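Local coordinates for tegumental protein 20.8 kDa (Clonorchis sinensis, PDB 5X2E) that binds calcium through an EF-hand in its N-terminal calmodulin-like domain, the part of this tegumental-allergen-like protein crystallised here, at residues A[24-27]-A[28-32]; A[38-41]-A[42-46]. All blocks are in the same frame, centred on the assembly; numbering follows the deposited sequence.

Contacts 1 and 2 are the C-terminal ends of two successive helices, 20-29 and 35-44, in a domain built from a pair of EF-hands. Contact 1 finishes the helix that leaves the calcium loop; contact 2 finishes the next helix. Their centres lie about 16 Å apart, and the two touch where E24 OE2 comes to 4.2 Å from K41 NZ, a packing approach. Neither supplies a ligand to the calcium ion, which is held by D11, D13, T15, V17 and E22: the ion is about 10 Å from the side chain of Q25 and about 11 Å from that of W40. Helix 3-10 touches both contacts, meeting Y26 and W40 through I6 and I10.

Contact 1 of 2, residues A[24-27]-A[28-32]; sequences EQYV and AENNL
V27 and L32 close helix 20-29: positive phi at N31, the C-prime residue, turns the chain so that L32 N reaches V27 O at 3.0 Å, with N31 N to A28 O as the companion bond of a Schellman motif. V27 CG1 rests 3.9 Å from L32 CB just beyond the turn, while the V27 side chain also meets M36 and V37 of helix 35-44. Y26 O is gripped twice by N30, by N30 ND2 at 3.0 Å and by N30 N at 3.1 Å, from opposite faces of the carbonyl plane. The same ND2 sits 3.2 Å above the centre of the Y26 ring, whose plane is turned 47° from the amide. L32 CD1 approaches Y26 CE1 obliquely. One turn back, Q25 NE2 donates to E29 OE2 at 2.7 Å, on the syn side of the carboxylate; an extended Q25 chain, with CG anti to the backbone N (chi1 178°), carries the amide there, and Q25 OE1 bonds K12 of the calcium loop. The carbonyls of Y26, V27 and A28 are thus met by the reversing chain and the N30 side chain, and the bond from N30 ND2 to Y26 O fixes the amide over the tyrosine ring.

Contact 2 of 2, residues A[38-41]-A[42-46]; sequences EKWK and QLFDP
W40 and F44, one turn apart on helix 35-44, form an edge-to-face pair: the edge of the phenyl ring points at the face of the indole, with the centroids of the indole six-membered ring and the phenyl ring 5.0 Å apart and the planes at 69°. The touching edge is CD2-CE2 of F44. F44 CD2 comes to 3.5 Å from W40 CE3, and F44 CE2 stands 3.6 Å above the indole plane of W40, offset toward the rim. Four residues apart, the two leave the helix on the same side; F44 holds CG anti to its carbonyl carbon, beside the backbone N (chi1 -56°), which tips its ring edge to the indole. On the phenyl ring, L43 CB lies over the centre of one face. The pair belongs to the hydrophobic core of the paired EF-hand domain: W40 meets I6 and I10 of helix 3-10, both aromatics rest on I52 of the short strand 51-53, and F44 also meets F57 of the following helix. Q42 and L43 lay their CG atoms against carbonyls one turn earlier, Q42 CG 3.1 Å from E38 O and L43 CG 3.3 Å from K39 O, the same carbonyls that accept their own backbone N-H groups. K41 runs outward and makes a cation-pi contact with Y20. The last backbone bond of the helix is bent: D45 N reaches K41 O at 2.8 Å, but from above the carbonyl plane. D45 then turns its CG anti to the backbone N (chi1 -171°), and its buried carboxylate is held by three partners, OD1 by the T49 hydroxyl and OD2 by the Y20 hydroxyl and G50 N, joining the helix end to Y20 at the start of helix 20-29 and to the loop before strand 51-53.

Contact 1 of 2, residues A[24-27]-A[28-32]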
ATOM      1  N   GLU A  24      -1.264  -7.357   6.453  1.00 17.67           N
ATOM      2  CA  GLU A  24      -1.745  -7.893   7.709  1.00 19.24           C
ATOM      3  C   GLU A  24      -0.971  -7.330   8.907  1.00 18.86           C
ATOM      4  O   GLU A  24      -1.568  -7.038   9.959  1.00 19.47           O
ATOM      5  CB  GLU A  24      -1.695  -9.423   7.647  1.00 19.50           C
ATOM      6  CG  GLU A  24      -2.760  -9.917   6.663  1.00 21.80           C
ATOM      7  CD  GLU A  24      -2.497 -11.182   5.941  1.00 23.62           C
ATOM      8  OE1 GLU A  24      -1.468 -11.854   6.148  1.00 23.03           O
ATOM      9  OE2 GLU A  24      -3.430 -11.526   5.162  1.00 25.03           O
ATOM     10  N   GLN A  25       0.335  -7.129   8.741  1.00 19.09           N
ATOM     11  CA  GLN A  25       1.134  -6.498   9.795  1.00 19.67           C
ATOM     12  C   GLN A  25       0.698  -5.053  10.030  1.00 20.05           C
ATOM     13  O   GLN A  25       0.541  -4.610  11.159  1.00 20.89           O
ATOM     14  CB  GLN A  25       2.613  -6.535   9.448  1.00 19.88           C
ATOM     15  CG  GLN A  25       3.468  -5.840  10.486  1.00 21.20           C
ATOM     16  CD  GLN A  25       4.934  -6.047  10.278  1.00 24.32           C
ATOM     17  OE1 GLN A  25       5.401  -6.325   9.160  1.00 23.26           O
ATOM     18  NE2 GLN A  25       5.687  -5.930  11.362  1.00 28.64           N
ATOM     19  N   TYR A  26       0.472  -4.307   8.961  1.00 18.93           N
ATOM     20  CA  TYR A  26      -0.002  -2.944   9.129  1.00 20.49           C
ATOM     21  C   TYR A  26      -1.340  -2.871   9.861  1.00 20.14           C
ATOM     22  O   TYR A  26      -1.541  -2.040  10.758  1.00 21.01           O
ATOM     23  CB  TYR A  26      -0.110  -2.290   7.765  1.00 21.50           C
ATOM     24  CG  TYR A  26      -0.545  -0.853   7.835  1.00 24.36           C
ATOM     25  CD1 TYR A  26      -1.883  -0.514   7.724  1.00 27.55           C
ATOM     26  CD2 TYR A  26       0.389   0.178   7.992  1.00 27.23           C
ATOM     27  CE1 TYR A  26      -2.286   0.822   7.774  1.00 29.26           C
ATOM     28  CE2 TYR A  26      -0.007   1.504   8.055  1.00 30.02           C
ATOM     29  CZ  TYR A  26      -1.345   1.817   7.935  1.00 30.55           C
ATOM     30  OH  TYR A  26      -1.726   3.126   7.965  1.00 33.82           O
ATOM     31  N   VAL A  27      -2.258  -3.757   9.508  1.00 19.88           N
ATOM     32  CA  VAL A  27      -3.565  -3.759  10.136  1.00 20.86           C
ATOM     33  C   VAL A  27      -3.424  -4.029  11.617  1.00 21.80           C
ATOM     34  O   VAL A  27      -3.964  -3.276  12.445  1.00 22.98           O
ATOM     35  CB  VAL A  27      -4.474  -4.783   9.456  1.00 21.32           C
ATOM     36  CG1 VAL A  27      -5.733  -5.081  10.302  1.00 23.33           C
ATOM     37  CG2 VAL A  27      -4.864  -4.280   8.065  1.00 21.85           C
ATOM     38  N   ALA A  28      -2.673  -5.069  11.963  1.00 21.06           N
ATOM     39  CA  ALA A  28      -2.564  -5.405  13.368  1.00 22.70           C
ATOM     40  C   ALA A  28      -1.820  -4.310  14.134  1.00 23.54           C
ATOM     41  O   ALA A  28      -2.208  -3.960  15.242  1.00 25.24           O
ATOM     42  CB  ALA A  28      -1.855  -6.755  13.538  1.00 24.59           C
ATOM     43  N   GLU A  29      -0.728  -3.804  13.574  1.00 24.06           N
ATOM     44  CA  GLU A  29       0.113  -2.849  14.298  1.00 28.22           C
ATOM     45  C   GLU A  29      -0.587  -1.523  14.549  1.00 29.04           C
ATOM     46  O   GLU A  29      -0.230  -0.786  15.458  1.00 33.21           O
ATOM     47  CB  GLU A  29       1.415  -2.619  13.526  1.00 33.14           C
ATOM     48  CG  GLU A  29       2.550  -3.385  14.128  1.00 38.09           C
ATOM     49  CD  GLU A  29       3.688  -3.650  13.185  1.00 41.05           C
ATOM     50  OE1 GLU A  29       3.963  -2.791  12.307  1.00 39.47           O
ATOM     51  OE2 GLU A  29       4.304  -4.756  13.324  1.00 42.57           O
ATOM     52  N   ASN A  30      -1.597  -1.233  13.739  1.00 28.68           N
ATOM     53  CA  ASN A  30      -2.371  -0.007  13.876  1.00 29.41           C
ATOM     54  C   ASN A  30      -3.755  -0.221  14.480  1.00 28.10           C
ATOM     55  O   ASN A  30      -4.609   0.671  14.453  1.00 31.08           O
ATOM     56  CB  ASN A  30      -2.483   0.649  12.506  1.00 29.98           C
ATOM     57  CG  ASN A  30      -1.200   1.306  12.100  1.00 32.22           C
ATOM     58  OD1 ASN A  30      -0.830   2.347  12.657  1.00 35.63           O
ATOM     59  ND2 ASN A  30      -0.488   0.702  11.160  1.00 31.11           N
ATOM     60  N   ASN A  31      -3.960  -1.406  15.049  1.00 26.30           N
ATOM     61  CA  ASN A  31      -5.198  -1.755  15.732  1.00 26.24           C
ATOM     62  C   ASN A  31      -6.446  -1.545  14.883  1.00 26.42           C
ATOM     63  O   ASN A  31      -7.497  -1.141  15.361  1.00 27.64           O
ATOM     64  CB  ASN A  31      -5.280  -0.993  17.054  1.00 28.73           C
ATOM     65  CG  ASN A  31      -4.278  -1.537  18.079  1.00 30.94           C
ATOM     66  OD1 ASN A  31      -4.152  -2.748  18.255  1.00 33.24           O
ATOM     67  ND2 ASN A  31      -3.519  -0.656  18.684  1.00 34.67           N
ATOM     68  N   LEU A  32      -6.307  -1.902  13.620  1.00 24.89           N
ATOM     69  CA  LEU A  32      -7.398  -1.801  12.686  1.00 26.11           C
ATOM     70  C   LEU A  32      -8.230  -3.055  12.636  1.00 26.47           C
ATOM     71  O   LEU A  32      -7.824  -4.131  13.065  1.00 26.18           O
ATOM     72  CB  LEU A  32      -6.879  -1.488  11.290  1.00 27.69           C
ATOM     73  CG  LEU A  32      -6.203  -0.121  11.200  1.00 30.96           C
ATOM     74  CD1 LEU A  32      -5.505   0.015   9.864  1.00 31.59           C
ATOM     75  CD2 LEU A  32      -7.182   1.022  11.403  1.00 34.44           C
TER

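Contact 2 of 2, residues A[38-41]-A[42-46]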
ATOM      1  N   GLU A  38      -9.524  -8.083   3.972  1.00 26.32           N
ATOM      2  CA  GLU A  38     -10.409  -8.475   2.874  1.00 30.24           C
ATOM      3  C   GLU A  38     -10.802  -7.293   1.992  1.00 28.36           C
ATOM      4  O   GLU A  38     -10.904  -7.441   0.787  1.00 29.70           O
ATOM      5  CB  GLU A  38     -11.665  -9.147   3.411  1.00 36.86           C
ATOM      6  CG  GLU A  38     -11.430 -10.560   3.895  1.00 45.86           C
ATOM      7  CD  GLU A  38     -11.733 -11.602   2.842  1.00 53.02           C
ATOM      8  OE1 GLU A  38     -12.906 -12.040   2.784  1.00 55.47           O
ATOM      9  OE2 GLU A  38     -10.807 -11.986   2.084  1.00 55.32           O
ATOM     10  N   LYS A  39     -11.018  -6.122   2.584  1.00 28.45           N
ATOM     11  CA  LYS A  39     -11.416  -4.953   1.802  1.00 28.81           C
ATOM     12  C   LYS A  39     -10.301  -4.532   0.837  1.00 26.14           C
ATOM     13  O   LYS A  39     -10.563  -4.222  -0.326  1.00 26.23           O
ATOM     14  CB  LYS A  39     -11.799  -3.786   2.718  1.00 32.30           C
ATOM     15  CG  LYS A  39     -12.987  -4.043   3.634  1.00 38.91           C
ATOM     16  CD  LYS A  39     -13.236  -2.792   4.476  1.00 44.05           C
ATOM     17  CE  LYS A  39     -13.500  -3.118   5.948  1.00 47.96           C
ATOM     18  NZ  LYS A  39     -14.777  -3.866   6.149  1.00 49.33           N
ATOM     19  N   TRP A  40      -9.056  -4.518   1.305  1.00 24.67           N
ATOM     20  CA  TRP A  40      -7.912  -4.180   0.438  1.00 23.95           C
ATOM     21  C   TRP A  40      -7.755  -5.202  -0.681  1.00 24.15           C
ATOM     22  O   TRP A  40      -7.437  -4.855  -1.831  1.00 24.68           O
ATOM     23  CB  TRP A  40      -6.613  -4.074   1.270  1.00 25.05           C
ATOM     24  CG  TRP A  40      -6.437  -2.706   1.878  1.00 27.23           C
ATOM     25  CD1 TRP A  40      -7.254  -2.102   2.816  1.00 30.01           C
ATOM     26  CD2 TRP A  40      -5.407  -1.754   1.568  1.00 27.66           C
ATOM     27  NE1 TRP A  40      -6.790  -0.842   3.095  1.00 30.98           N
ATOM     28  CE2 TRP A  40      -5.658  -0.603   2.346  1.00 29.83           C
ATOM     29  CE3 TRP A  40      -4.301  -1.755   0.698  1.00 27.42           C
ATOM     30  CZ2 TRP A  40      -4.849   0.526   2.284  1.00 30.25           C
ATOM     31  CZ3 TRP A  40      -3.486  -0.626   0.663  1.00 29.03           C
ATOM     32  CH2 TRP A  40      -3.775   0.496   1.444  1.00 30.30           C
ATOM     33  N   LYS A  41      -7.934  -6.469  -0.347  1.00 24.40           N
ATOM     34  CA  LYS A  41      -7.805  -7.512  -1.364  1.00 24.66           C
ATOM     35  C   LYS A  41      -8.890  -7.310  -2.428  1.00 24.95           C
ATOM     36  O   LYS A  41      -8.631  -7.418  -3.623  1.00 25.57           O
ATOM     37  CB  LYS A  41      -7.918  -8.908  -0.748  1.00 24.96           C
ATOM     38  CG  LYS A  41      -6.758  -9.355   0.130  1.00 26.24           C
ATOM     39  CD  LYS A  41      -7.012 -10.742   0.729  1.00 25.97           C
ATOM     40  CE  LYS A  41      -5.798 -11.251   1.538  1.00 25.85           C
ATOM     41  NZ  LYS A  41      -6.001 -12.618   2.066  1.00 27.75           N
ATOM     42  N   GLN A  42     -10.104  -6.990  -1.994  1.00 25.35           N
ATOM     43  CA  GLN A  42     -11.199  -6.845  -2.926  1.00 26.90           C
ATOM     44  C   GLN A  42     -11.078  -5.608  -3.795  1.00 25.15           C
ATOM     45  O   GLN A  42     -11.363  -5.645  -4.988  1.00 26.16           O
ATOM     46  CB  GLN A  42     -12.492  -6.822  -2.148  1.00 30.05           C
ATOM     47  CG  GLN A  42     -12.821  -8.181  -1.582  1.00 37.21           C
ATOM     48  CD  GLN A  42     -14.184  -8.230  -0.915  1.00 44.23           C
ATOM     49  OE1 GLN A  42     -14.926  -7.246  -0.922  1.00 47.90           O
ATOM     50  NE2 GLN A  42     -14.520  -9.381  -0.335  1.00 44.90           N
ATOM     51  N   LEU A  43     -10.657  -4.503  -3.200  1.00 25.67           N
ATOM     52  CA  LEU A  43     -10.506  -3.264  -3.959  1.00 27.25           C
ATOM     53  C   LEU A  43      -9.250  -3.257  -4.858  1.00 27.30           C
ATOM     54  O   LEU A  43      -9.308  -2.776  -5.995  1.00 29.04           O
ATOM     55  CB  LEU A  43     -10.469  -2.049  -3.006  1.00 27.70           C
ATOM     56  CG  LEU A  43     -11.746  -1.721  -2.206  1.00 27.92           C
ATOM     57  CD1 LEU A  43     -11.502  -0.667  -1.127  1.00 29.99           C
ATOM     58  CD2 LEU A  43     -12.877  -1.257  -3.105  1.00 29.13           C
ATOM     59  N   PHE A  44      -8.140  -3.828  -4.375  1.00 26.32           N
ATOM     60  CA  PHE A  44      -6.816  -3.634  -4.998  1.00 25.49           C
ATOM     61  C   PHE A  44      -6.179  -4.901  -5.545  1.00 26.88           C
ATOM     62  O   PHE A  44      -5.127  -4.843  -6.186  1.00 26.88           O
ATOM     63  CB  PHE A  44      -5.872  -2.994  -3.991  1.00 25.77           C
ATOM     64  CG  PHE A  44      -6.390  -1.716  -3.438  1.00 26.97           C
ATOM     65  CD1 PHE A  44      -6.824  -0.694  -4.271  1.00 27.81           C
ATOM     66  CD2 PHE A  44      -6.415  -1.523  -2.057  1.00 27.15           C
ATOM     67  CE1 PHE A  44      -7.313   0.500  -3.738  1.00 29.56           C
ATOM     68  CE2 PHE A  44      -6.890  -0.347  -1.524  1.00 27.79           C
ATOM     69  CZ  PHE A  44      -7.343   0.667  -2.363  1.00 28.48           C
ATOM     70  N   ASP A  45      -6.816  -6.040  -5.289  1.00 25.94           N
ATOM     71  CA  ASP A  45      -6.402  -7.301  -5.932  1.00 25.16           C
ATOM     72  C   ASP A  45      -7.652  -8.020  -6.422  1.00 28.51           C
ATOM     73  O   ASP A  45      -7.886  -9.165  -6.047  1.00 29.37           O
ATOM     74  CB  ASP A  45      -5.602  -8.204  -4.964  1.00 23.44           C
ATOM     75  CG  ASP A  45      -4.972  -9.401  -5.665  1.00 23.97           C
ATOM     76  OD1 ASP A  45      -4.782  -9.356  -6.914  1.00 24.88           O
ATOM     77  OD2 ASP A  45      -4.653 -10.399  -4.968  1.00 23.95           O
ATOM     78  N   PRO A  46      -8.464  -7.349  -7.268  1.00 29.03           N
ATOM     79  CA  PRO A  46      -9.759  -7.935  -7.609  1.00 32.73           C
ATOM     80  C   PRO A  46      -9.645  -9.245  -8.365  1.00 34.63           C
ATOM     81  O   PRO A  46     -10.555 -10.072  -8.234  1.00 36.34           O
ATOM     82  CB  PRO A  46     -10.410  -6.850  -8.487  1.00 33.30           C
ATOM     83  CG  PRO A  46      -9.236  -6.084  -9.048  1.00 32.31           C
ATOM     84  CD  PRO A  46      -8.263  -6.042  -7.927  1.00 31.02           C
TER